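Beta-lactamase (Serratia marcescens, PDB 5GWA) probably hydrolyses beta-lactam antibiotics to substituted beta-amino acids, as a class A extended-spectrum beta-lactamase, and binds the inhibitor avibactam. Local coordinates at residues N9-Y14 against F33-N38; K70-K75 against S101-S106; G234-P239 against F244-Y249. All blocks are in the same frame, centred on the assembly; numbering follows the deposited sequence.

Interaction 1. Residues N9-Y14 against F33-N38; sequences NSIEKY and FKLNVN
Leu35 is the first residue of segment 33-38 to meet residues 9-14, sending its CD2 methyl to Ile11 CD1 at 4.1 Å. The two side chains cross at a slant and touch only at their ends, because each reaches well out from its backbone. Leu35 holds CG trans to its own nitrogen (chi1 -174°), and Ile11 runs its CG1-CD1 arm out in an extended line. Two residues on, the alternation of the strand brings Val37 round to the same side, and here the backbones come nearest, Glu12 CA and Val37 CA being 7.5 Å apart. Val37 CG2 packs against Ile11 CG2 at 4.2 Å, and Val37 CG1 rests 4.2 Å from Glu12 CG. Ile11 therefore spans both strand residues, one branch to each, and a beta-branched side chain suits this. Glu12 adds just its aliphatic part: the CG methylene lines the margin of an otherwise apolar patch. No hydrogen bond joins the segments, so the fit rests on van der Waals contact between the branched side chains of Ile11, Leu35 and Val37, with the Glu12 methylene beside them. Helix and strand run nearly the same way, at 23°, with their axes 9.7 Å apart. The strand is an edge strand of the five-stranded sheet, bonded through Leu35 and Val37 to Val26 and Val24 of strand 21-28. Further contacts of Phe33 and Leu35 with Leu7 lengthen the seam along helix 4-15, while Ile11 also touches Ile267, so that the N-terminal helix packs on both the edge strand and helix 257-276, which also touches Phe33 through Leu275.

Interaction 2. Residues K70-K75 against S101-S106; sequences KKLFVK and SEIIKS. With NA (sodium ion), chain I.
Ile103 CD1 touches Leu72 CD1 at 3.9 Å and Val74 CG2 at 4.1 Å, filling the angle between two strand residues that face the helix, so the apolar packing converges on one methyl. Ile103 reaches them with CG1 placed beside its own nitrogen (chi1 -65°) and CD1 stretched out beyond it. Leu72 comes across it at about a right angle, while Val74 slides past in the opposite sense. Alternation along the strand turns positions 72 and 74 toward the helix, where branched apolar side chains can pack against the Ile103 methyl. The same cluster is continued by Ile118 and Leu119 of helix 113-123 and by Leu98 of the partner strand 96-99.

A metal site lies beside this contact, bound from the helix side and not as a bridge to the strand. Glu102 lies one residue before Ile103, in the first turn of helix 100-109, and its extended side chain carries OE1 to a sodium ion at 2.7 Å. A water also lies 2.7 Å from the ion, and Ser99 belongs to the same site. The other carboxylate oxygen, OE2, is hydrogen-bonded to Tyr91 OH, which probably steadies the group's rotation.

Hydrogen bonding plays no part between the segments themselves; the strand bonds instead to 96-99, through Leu72 with Leu98 and Val74 with Leu96. The chemistry is thus divided by residue: contact between methyl groups, which has little directional preference, holds the small two-stranded sheet against the helix, whereas the acidic neighbour deals with the cation, whose positive charge probably offsets the negative charge of the carboxylate.

Interaction 3. Residues G234-P239 against F244-Y249; sequences GIITLP and FAIAVY. With SO4 (sulfate ion), chain C.
Ile236 lies alongside Phe244, both side chains pointing the same way, and its CB, CG2 and CD1 each find a partner. Ile236 CB sits over one face of the Phe244 ring, 4.0 Å from the centroid and 21° off the ring normal, a CH-pi contact displaced toward the rim. Ile236 CG2 lies above the plane but outside the rim, 3.8 Å from Phe244 CE1. The other branch passes through CG1, simply the link, to Ile236 CD1, which reaches Phe244 CZ at 3.8 Å and meets Ile246 CG2, also at 3.8 Å. Phe244 offers its face because its CG lies between the backbone nitrogen and the carbonyl carbon (chi1 63°). Leu238 approaches the ring differently, crossing it at about a right angle with CG at the edge, in the ring plane.

Beneath these side chains runs a beta hairpin, strands 227-237 and 243-253 of the five-stranded antiparallel sheet of the class A fold. Ile236 and Phe244 form a hydrogen-bonded pair: Ile236 N reaches Phe244 O at 2.8 Å, and Phe244 N returns a bond to Ile236 O at 3.0 Å. Gly234 and Ile246 make the next such pair, again with two bonds. Glycine suits this position, since its backbone is stretched almost flat, a conformation that other residues seldom adopt. Between them, Ile235 and Ala245 are a non-hydrogen-bonded pair on the opposite face of the sheet, where both pack on Leu171 of helix 164-175. The Ile236 and Phe244 face meets helix 257-276 instead, through Cys268 and Leu275. At the end of the strand Thr237 OG1 donates a hydrogen bond at 3.0 Å to O3 of a sulfate ion, probably from the crystallisation liquor, which is also hydrogen-bonded to His243 NE2.

How the interactions relate
Interactions 1 and 3 belong to one sheet and lie on the same side of the chain's centre. Their centres are about 14 Å apart and their nearest atoms about 6 Å, with strand 21-28 between strands 34-37 and 243-253, and helix 257-276 touching residues of both. Interaction 2 lies across the chain's centre, its own centre about 40 Å from that of interaction 1 and 28 Å from that of interaction 3. Neither interaction 2 nor interaction 3 touches bound avibactam, which is about 13 Å from Gly234 and about 14 Å from the Ile103 side chain. Strand 212-218, beside 227-237, supplies Lys215 to Ser218, while Ser111 follows helix 100-109.

Interaction 1. Residues N9-Y14 against F33-N38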
loop_
_atom_site.group_PDB
_atom_site.type_symbol
_atom_site.label_atom_id
_atom_site.label_comp_id
_atom_site.label_asym_id
_atom_site.label_seq_id
_atom_site.Cartn_x
_atom_site.Cartn_y
_atom_site.Cartn_z
ATOM N N ASN A 9 -28.279 23.103 -8.670
ATOM C CA ASN A 9 -29.394 22.206 -8.958
ATOM C C ASN A 9 -28.967 21.095 -9.922
ATOM O O ASN A 9 -29.370 19.946 -9.762
ATOM C CB ASN A 9 -30.592 22.986 -9.533
ATOM C CG ASN A 9 -31.092 24.083 -8.596
ATOM O OD1 ASN A 9 -31.073 23.947 -7.372
ATOM N ND2 ASN A 9 -31.546 25.188 -9.179
ATOM N N SER A 10 -28.080 21.411 -10.858
ATOM C CA SER A 10 -27.578 20.401 -11.778
ATOM C C SER A 10 -26.773 19.334 -11.045
ATOM O O SER A 10 -26.837 18.139 -11.356
ATOM C CB SER A 10 -26.688 21.052 -12.823
ATOM O OG SER A 10 -26.218 20.080 -13.739
ATOM N N ILE A 11 -25.971 19.781 -10.090
ATOM C CA ILE A 11 -25.115 18.851 -9.358
ATOM C C ILE A 11 -25.972 17.952 -8.455
ATOM O O ILE A 11 -25.813 16.728 -8.411
ATOM C CB ILE A 11 -24.070 19.627 -8.520
ATOM C CG1 ILE A 11 -23.007 20.239 -9.432
ATOM C CG2 ILE A 11 -23.436 18.719 -7.472
ATOM C CD1 ILE A 11 -22.088 21.226 -8.737
ATOM N N GLU A 12 -26.971 18.558 -7.819
ATOM C CA GLU A 12 -27.908 17.828 -6.975
ATOM C C GLU A 12 -28.690 16.782 -7.781
ATOM O O GLU A 12 -28.822 15.643 -7.352
ATOM C CB GLU A 12 -28.838 18.821 -6.251
ATOM C CG GLU A 12 -28.120 19.556 -5.119
ATOM C CD GLU A 12 -28.978 20.573 -4.386
ATOM O OE1 GLU A 12 -30.041 20.922 -4.907
ATOM O OE2 GLU A 12 -28.541 21.094 -3.332
ATOM N N LYS A 13 -29.022 17.116 -9.021
ATOM C CA LYS A 13 -29.772 16.187 -9.864
ATOM C C LYS A 13 -28.903 15.017 -10.299
ATOM O O LYS A 13 -29.338 13.863 -10.283
ATOM C CB LYS A 13 -30.339 16.918 -11.080
ATOM C CG LYS A 13 -31.179 16.037 -11.992
ATOM C CD LYS A 13 -31.918 16.857 -13.042
ATOM C CE LYS A 13 -32.628 15.965 -14.047
ATOM N NZ LYS A 13 -32.957 16.709 -15.294
ATOM N N TYR A 14 -27.655 15.321 -10.645
ATOM C CA TYR A 14 -26.643 14.290 -10.935
ATOM C C TYR A 14 -26.475 13.287 -9.788
ATOM O O TYR A 14 -26.335 12.071 -9.982
ATOM C CB TYR A 14 -25.309 14.986 -11.264
ATOM C CG TYR A 14 -24.153 14.019 -11.499
ATOM C CD1 TYR A 14 -24.117 13.206 -12.616
ATOM C CD2 TYR A 14 -23.183 13.822 -10.534
ATOM C CE1 TYR A 14 -23.110 12.284 -12.801
ATOM C CE2 TYR A 14 -22.154 12.941 -10.727
ATOM C CZ TYR A 14 -22.130 12.156 -11.851
ATOM O OH TYR A 14 -21.144 11.231 -12.031
ATOM N N PHE A 33 -17.315 33.758 -5.897
ATOM C CA PHE A 33 -18.058 32.566 -6.235
ATOM C C PHE A 33 -18.007 31.565 -5.097
ATOM O O PHE A 33 -16.958 31.370 -4.480
ATOM C CB PHE A 33 -17.511 31.912 -7.484
ATOM C CG PHE A 33 -18.260 30.679 -7.880
ATOM C CD1 PHE A 33 -19.535 30.782 -8.434
ATOM C CD2 PHE A 33 -17.746 29.418 -7.616
ATOM C CE1 PHE A 33 -20.239 29.656 -8.793
ATOM C CE2 PHE A 33 -18.448 28.283 -7.982
ATOM C CZ PHE A 33 -19.700 28.406 -8.571
ATOM N N LYS A 34 -19.167 31.000 -4.775
ATOM C CA LYS A 34 -19.274 30.077 -3.649
ATOM C C LYS A 34 -20.397 29.089 -3.922
ATOM O O LYS A 34 -21.492 29.505 -4.321
ATOM C CB LYS A 34 -19.512 30.859 -2.360
ATOM C CG LYS A 34 -19.877 30.006 -1.158
ATOM C CD LYS A 34 -19.929 30.854 0.109
ATOM C CE LYS A 34 -21.207 30.600 0.882
ATOM N NZ LYS A 34 -21.324 31.553 2.018
ATOM N N LEU A 35 -20.119 27.782 -3.777
ATOM C CA LEU A 35 -21.123 26.750 -3.945
ATOM C C LEU A 35 -20.871 25.646 -2.934
ATOM O O LEU A 35 -19.732 25.188 -2.810
ATOM C CB LEU A 35 -21.048 26.187 -5.364
ATOM C CG LEU A 35 -22.142 25.188 -5.733
ATOM C CD1 LEU A 35 -22.599 25.451 -7.162
ATOM C CD2 LEU A 35 -21.664 23.757 -5.577
ATOM N N ASN A 36 -21.920 25.218 -2.228
ATOM C CA ASN A 36 -21.838 24.138 -1.245
ATOM C C ASN A 36 -22.958 23.149 -1.507
ATOM O O ASN A 36 -24.093 23.558 -1.790
ATOM C CB ASN A 36 -22.001 24.692 0.155
ATOM C CG ASN A 36 -20.837 25.542 0.602
ATOM O OD1 ASN A 36 -19.672 25.221 0.374
ATOM N ND2 ASN A 36 -21.153 26.669 1.209
ATOM N N VAL A 37 -22.660 21.857 -1.417
ATOM C CA VAL A 37 -23.642 20.788 -1.499
ATOM C C VAL A 37 -23.390 19.790 -0.372
ATOM O O VAL A 37 -22.268 19.319 -0.203
ATOM C CB VAL A 37 -23.594 20.056 -2.851
ATOM C CG1 VAL A 37 -24.596 18.914 -2.883
ATOM C CG2 VAL A 37 -23.827 21.045 -3.981
ATOM N N ASN A 38 -24.418 19.481 0.419
ATOM C CA ASN A 38 -24.322 18.507 1.492
ATOM C C ASN A 38 -23.183 18.847 2.453
ATOM O O ASN A 38 -22.556 17.962 3.017
ATOM C CB ASN A 38 -24.197 17.099 0.941
ATOM C CG ASN A 38 -25.373 16.705 0.095
ATOM O OD1 ASN A 38 -26.510 17.071 0.378
ATOM N ND2 ASN A 38 -25.109 15.965 -0.982
#

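Interaction 2. Residues K70-K75 against S101-S106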
loop_
_atom_site.group_PDB
_atom_site.type_symbol
_atom_site.label_atom_id
_atom_site.label_comp_id
_atom_site.label_asym_id
_atom_site.label_seq_id
_atom_site.Cartn_x
_atom_site.Cartn_y
_atom_site.Cartn_z
ATOM N N LYS A 70 17.527 19.836 4.866
ATOM C CA LYS A 70 17.999 19.066 6.016
ATOM C C LYS A 70 17.306 17.699 6.020
ATOM O O LYS A 70 16.272 17.497 5.357
ATOM C CB LYS A 70 17.788 19.795 7.315
ATOM C CG LYS A 70 18.619 21.072 7.411
ATOM C CD LYS A 70 20.109 20.776 7.307
ATOM C CE LYS A 70 20.931 21.855 8.001
ATOM N NZ LYS A 70 20.494 22.033 9.417
ATOM N N LYS A 71 17.965 16.727 6.640
ATOM C CA LYS A 71 17.546 15.321 6.528
ATOM C C LYS A 71 17.206 14.664 7.855
ATOM O O LYS A 71 17.927 14.825 8.856
ATOM C CB LYS A 71 18.630 14.489 5.872
ATOM C CG LYS A 71 18.997 14.982 4.478
ATOM C CD LYS A 71 19.968 14.051 3.811
ATOM C CE LYS A 71 20.431 14.622 2.479
ATOM N NZ LYS A 71 21.421 13.764 1.796
ATOM N N LEU A 72 16.099 13.921 7.852
ATOM C CA LEU A 72 15.749 12.995 8.905
ATOM C C LEU A 72 16.394 11.645 8.709
ATOM O O LEU A 72 16.525 11.181 7.568
ATOM C CB LEU A 72 14.231 12.823 8.972
ATOM C CG LEU A 72 13.394 14.068 9.194
ATOM C CD1 LEU A 72 11.917 13.774 9.174
ATOM C CD2 LEU A 72 13.760 14.690 10.522
ATOM N N PHE A 73 16.735 10.960 9.811
ATOM C CA PHE A 73 17.105 9.563 9.683
ATOM C C PHE A 73 15.857 8.706 9.707
ATOM O O PHE A 73 15.111 8.710 10.667
ATOM C CB PHE A 73 18.064 9.120 10.811
ATOM C CG PHE A 73 18.686 7.764 10.564
ATOM C CD1 PHE A 73 19.767 7.644 9.745
ATOM C CD2 PHE A 73 18.103 6.618 11.079
ATOM C CE1 PHE A 73 20.326 6.400 9.478
ATOM C CE2 PHE A 73 18.653 5.368 10.806
ATOM C CZ PHE A 73 19.756 5.275 10.018
ATOM N N VAL A 74 15.566 8.054 8.583
ATOM C CA VAL A 74 14.390 7.225 8.457
ATOM C C VAL A 74 14.766 5.783 8.743
ATOM O O VAL A 74 15.529 5.158 7.994
ATOM C CB VAL A 74 13.792 7.381 7.039
ATOM C CG1 VAL A 74 12.592 6.450 6.836
ATOM C CG2 VAL A 74 13.398 8.845 6.824
ATOM N N LYS A 75 14.343 5.329 9.915
ATOM C CA LYS A 75 14.593 3.942 10.346
ATOM C C LYS A 75 13.844 2.965 9.471
ATOM O O LYS A 75 12.800 3.280 8.962
ATOM C CB LYS A 75 14.112 3.741 11.795
ATOM C CG LYS A 75 14.995 4.420 12.818
ATOM C CD LYS A 75 14.643 3.976 14.235
ATOM C CE LYS A 75 13.398 4.654 14.760
ATOM N NZ LYS A 75 13.354 4.553 16.254
ATOM N N SER A 101 12.363 17.811 2.136
ATOM C CA SER A 101 11.859 17.981 0.761
ATOM C C SER A 101 11.407 16.661 0.121
ATOM O O SER A 101 10.266 16.541 -0.356
ATOM C CB SER A 101 12.935 18.605 -0.125
ATOM O OG SER A 101 12.500 18.665 -1.468
ATOM N N GLU A 102 12.274 15.670 0.147
ATOM C CA GLU A 102 11.984 14.396 -0.493
ATOM C C GLU A 102 10.787 13.758 0.217
ATOM O O GLU A 102 9.933 13.096 -0.423
ATOM C CB GLU A 102 13.184 13.438 -0.395
ATOM C CG GLU A 102 12.889 12.109 -1.074
ATOM C CD GLU A 102 14.087 11.193 -1.341
ATOM O OE1 GLU A 102 15.250 11.620 -1.192
ATOM O OE2 GLU A 102 13.882 10.088 -1.893
ATOM N N ILE A 103 10.788 13.793 1.531
ATOM C CA ILE A 103 9.715 13.136 2.288
ATOM C C ILE A 103 8.381 13.819 2.012
ATOM O O ILE A 103 7.368 13.142 1.755
ATOM C CB ILE A 103 9.996 13.089 3.815
ATOM C CG1 ILE A 103 11.234 12.209 4.083
ATOM C CG2 ILE A 103 8.770 12.563 4.587
ATOM C CD1 ILE A 103 11.817 12.411 5.469
ATOM N N ILE A 104 8.361 15.160 2.024
ATOM C CA ILE A 104 7.120 15.868 1.743
ATOM C C ILE A 104 6.610 15.624 0.319
ATOM O O ILE A 104 5.403 15.407 0.131
ATOM C CB ILE A 104 7.281 17.380 1.965
ATOM C CG1 ILE A 104 7.578 17.655 3.405
ATOM C CG2 ILE A 104 6.040 18.103 1.473
ATOM C CD1 ILE A 104 8.137 19.047 3.681
ATOM N N LYS A 105 7.506 15.576 -0.675
ATOM C CA LYS A 105 7.100 15.351 -2.056
ATOM C C LYS A 105 6.476 13.971 -2.174
ATOM O O LYS A 105 5.424 13.817 -2.772
ATOM C CB LYS A 105 8.273 15.437 -3.031
ATOM C CG LYS A 105 8.761 16.849 -3.251
ATOM C CD LYS A 105 9.837 16.829 -4.324
ATOM C CE LYS A 105 10.482 18.191 -4.498
ATOM N NZ LYS A 105 11.444 18.113 -5.623
ATOM N N SER A 106 7.060 12.976 -1.531
ATOM C CA SER A 106 6.457 11.644 -1.603
ATOM C C SER A 106 5.088 11.617 -0.904
ATOM O O SER A 106 4.125 10.959 -1.376
ATOM C CB SER A 106 7.381 10.610 -0.991
ATOM O OG SER A 106 6.905 9.295 -1.293
HETATM NA NA NA I . 16.856 13.162 0.381
HETATM O O HOH W 1 18.286 15.201 -0.646
#

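Interaction 3. Residues G234-P239 against F244-Y249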
loop_
_atom_site.group_PDB
_atom_site.type_symbol
_atom_site.label_atom_id
_atom_site.label_comp_id
_atom_site.label_asym_id
_atom_site.label_seq_id
_atom_site.Cartn_x
_atom_site.Cartn_y
_atom_site.Cartn_z
ATOM N N GLY A 234 -8.475 20.547 -4.181
ATOM C CA GLY A 234 -7.396 21.302 -4.844
ATOM C C GLY A 234 -7.790 22.656 -5.324
ATOM O O GLY A 234 -8.893 23.140 -5.057
ATOM N N ILE A 235 -6.862 23.253 -6.056
ATOM C CA ILE A 235 -7.061 24.567 -6.671
ATOM C C ILE A 235 -6.827 24.408 -8.154
ATOM O O ILE A 235 -5.802 23.847 -8.564
ATOM C CB ILE A 235 -6.105 25.634 -6.118
ATOM C CG1 ILE A 235 -6.121 25.672 -4.592
ATOM C CG2 ILE A 235 -6.450 27.020 -6.712
ATOM C CD1 ILE A 235 -4.966 24.912 -3.984
ATOM N N ILE A 236 -7.755 24.916 -8.968
ATOM C CA ILE A 236 -7.692 24.734 -10.399
ATOM C C ILE A 236 -7.539 26.088 -11.089
ATOM O O ILE A 236 -8.198 27.066 -10.710
ATOM C CB ILE A 236 -8.947 24.002 -10.876
ATOM C CG1 ILE A 236 -8.989 22.633 -10.178
ATOM C CG2 ILE A 236 -8.974 23.827 -12.373
ATOM C CD1 ILE A 236 -10.177 21.772 -10.503
ATOM N N THR A 237 -6.705 26.104 -12.118
ATOM C CA THR A 237 -6.465 27.303 -12.918
ATOM C C THR A 237 -7.364 27.272 -14.131
ATOM O O THR A 237 -7.364 26.336 -14.923
ATOM C CB THR A 237 -5.009 27.398 -13.357
ATOM O OG1 THR A 237 -4.164 27.285 -12.215
ATOM C CG2 THR A 237 -4.736 28.738 -14.083
ATOM N N LEU A 238 -8.095 28.369 -14.294
ATOM C CA LEU A 238 -8.971 28.545 -15.441
ATOM C C LEU A 238 -8.176 29.032 -16.661
ATOM O O LEU A 238 -7.038 29.472 -16.525
ATOM C CB LEU A 238 -10.084 29.533 -15.072
ATOM C CG LEU A 238 -11.113 28.988 -14.049
ATOM C CD1 LEU A 238 -11.736 30.142 -13.311
ATOM C CD2 LEU A 238 -12.140 28.131 -14.749
ATOM N N PRO A 239 -8.809 29.014 -17.834
ATOM C CA PRO A 239 -8.095 29.416 -19.035
ATOM C C PRO A 239 -7.669 30.864 -19.032
ATOM O O PRO A 239 -6.790 31.226 -19.831
ATOM C CB PRO A 239 -9.103 29.129 -20.148
ATOM C CG PRO A 239 -10.018 28.087 -19.573
ATOM C CD PRO A 239 -10.157 28.516 -18.149
ATOM N N PHE A 244 -10.058 28.505 -8.896
ATOM C CA PHE A 244 -11.070 28.118 -7.916
ATOM C C PHE A 244 -10.569 26.957 -7.066
ATOM O O PHE A 244 -9.885 26.057 -7.567
ATOM C CB PHE A 244 -12.431 27.832 -8.567
ATOM C CG PHE A 244 -12.461 26.668 -9.530
ATOM C CD1 PHE A 244 -12.124 26.835 -10.859
ATOM C CD2 PHE A 244 -12.953 25.426 -9.143
ATOM C CE1 PHE A 244 -12.141 25.777 -11.734
ATOM C CE2 PHE A 244 -13.029 24.364 -10.047
ATOM C CZ PHE A 244 -12.658 24.550 -11.357
ATOM N N ALA A 245 -10.930 27.004 -5.789
ATOM C CA ALA A 245 -10.728 25.872 -4.894
ATOM C C ALA A 245 -11.959 24.996 -4.892
ATOM O O ALA A 245 -13.088 25.504 -4.978
ATOM C CB ALA A 245 -10.434 26.363 -3.500
ATOM N N ILE A 246 -11.742 23.689 -4.986
ATOM C CA ILE A 246 -12.835 22.738 -5.010
ATOM C C ILE A 246 -12.470 21.540 -4.124
ATOM O O ILE A 246 -11.333 21.091 -4.091
ATOM C CB ILE A 246 -13.183 22.300 -6.449
ATOM C CG1 ILE A 246 -14.309 21.273 -6.493
ATOM C CG2 ILE A 246 -11.954 21.792 -7.181
ATOM C CD1 ILE A 246 -14.946 21.151 -7.856
ATOM N N ALA A 247 -13.463 21.031 -3.405
ATOM C CA ALA A 247 -13.303 19.813 -2.639
ATOM C C ALA A 247 -14.490 18.905 -2.830
ATOM O O ALA A 247 -15.640 19.359 -2.715
ATOM C CB ALA A 247 -13.132 20.150 -1.186
ATOM N N VAL A 248 -14.246 17.652 -3.208
ATOM C CA VAL A 248 -15.327 16.692 -3.355
ATOM C C VAL A 248 -15.026 15.461 -2.522
ATOM O O VAL A 248 -13.944 14.876 -2.624
ATOM C CB VAL A 248 -15.589 16.282 -4.825
ATOM C CG1 VAL A 248 -16.753 15.310 -4.923
ATOM C CG2 VAL A 248 -15.835 17.514 -5.695
ATOM N N TYR A 249 -15.988 15.059 -1.681
ATOM C CA TYR A 249 -15.865 13.874 -0.844
ATOM C C TYR A 249 -16.994 12.912 -1.181
ATOM O O TYR A 249 -18.153 13.217 -0.949
ATOM C CB TYR A 249 -15.982 14.238 0.650
ATOM C CG TYR A 249 -14.937 15.206 1.083
ATOM C CD1 TYR A 249 -15.114 16.568 0.926
ATOM C CD2 TYR A 249 -13.757 14.763 1.673
ATOM C CE1 TYR A 249 -14.147 17.462 1.339
ATOM C CE2 TYR A 249 -12.735 15.640 1.967
ATOM C CZ TYR A 249 -12.930 16.964 1.784
ATOM O OH TYR A 249 -11.909 17.784 2.156
HETATM S S SO4 C . -0.824 28.736 -12.329
HETATM O O1 SO4 C . 0.232 29.671 -11.910
HETATM O O2 SO4 C . -0.427 27.534 -11.603
HETATM O O3 SO4 C . -2.059 29.386 -11.847
HETATM O O4 SO4 C . -0.736 28.672 -13.798
#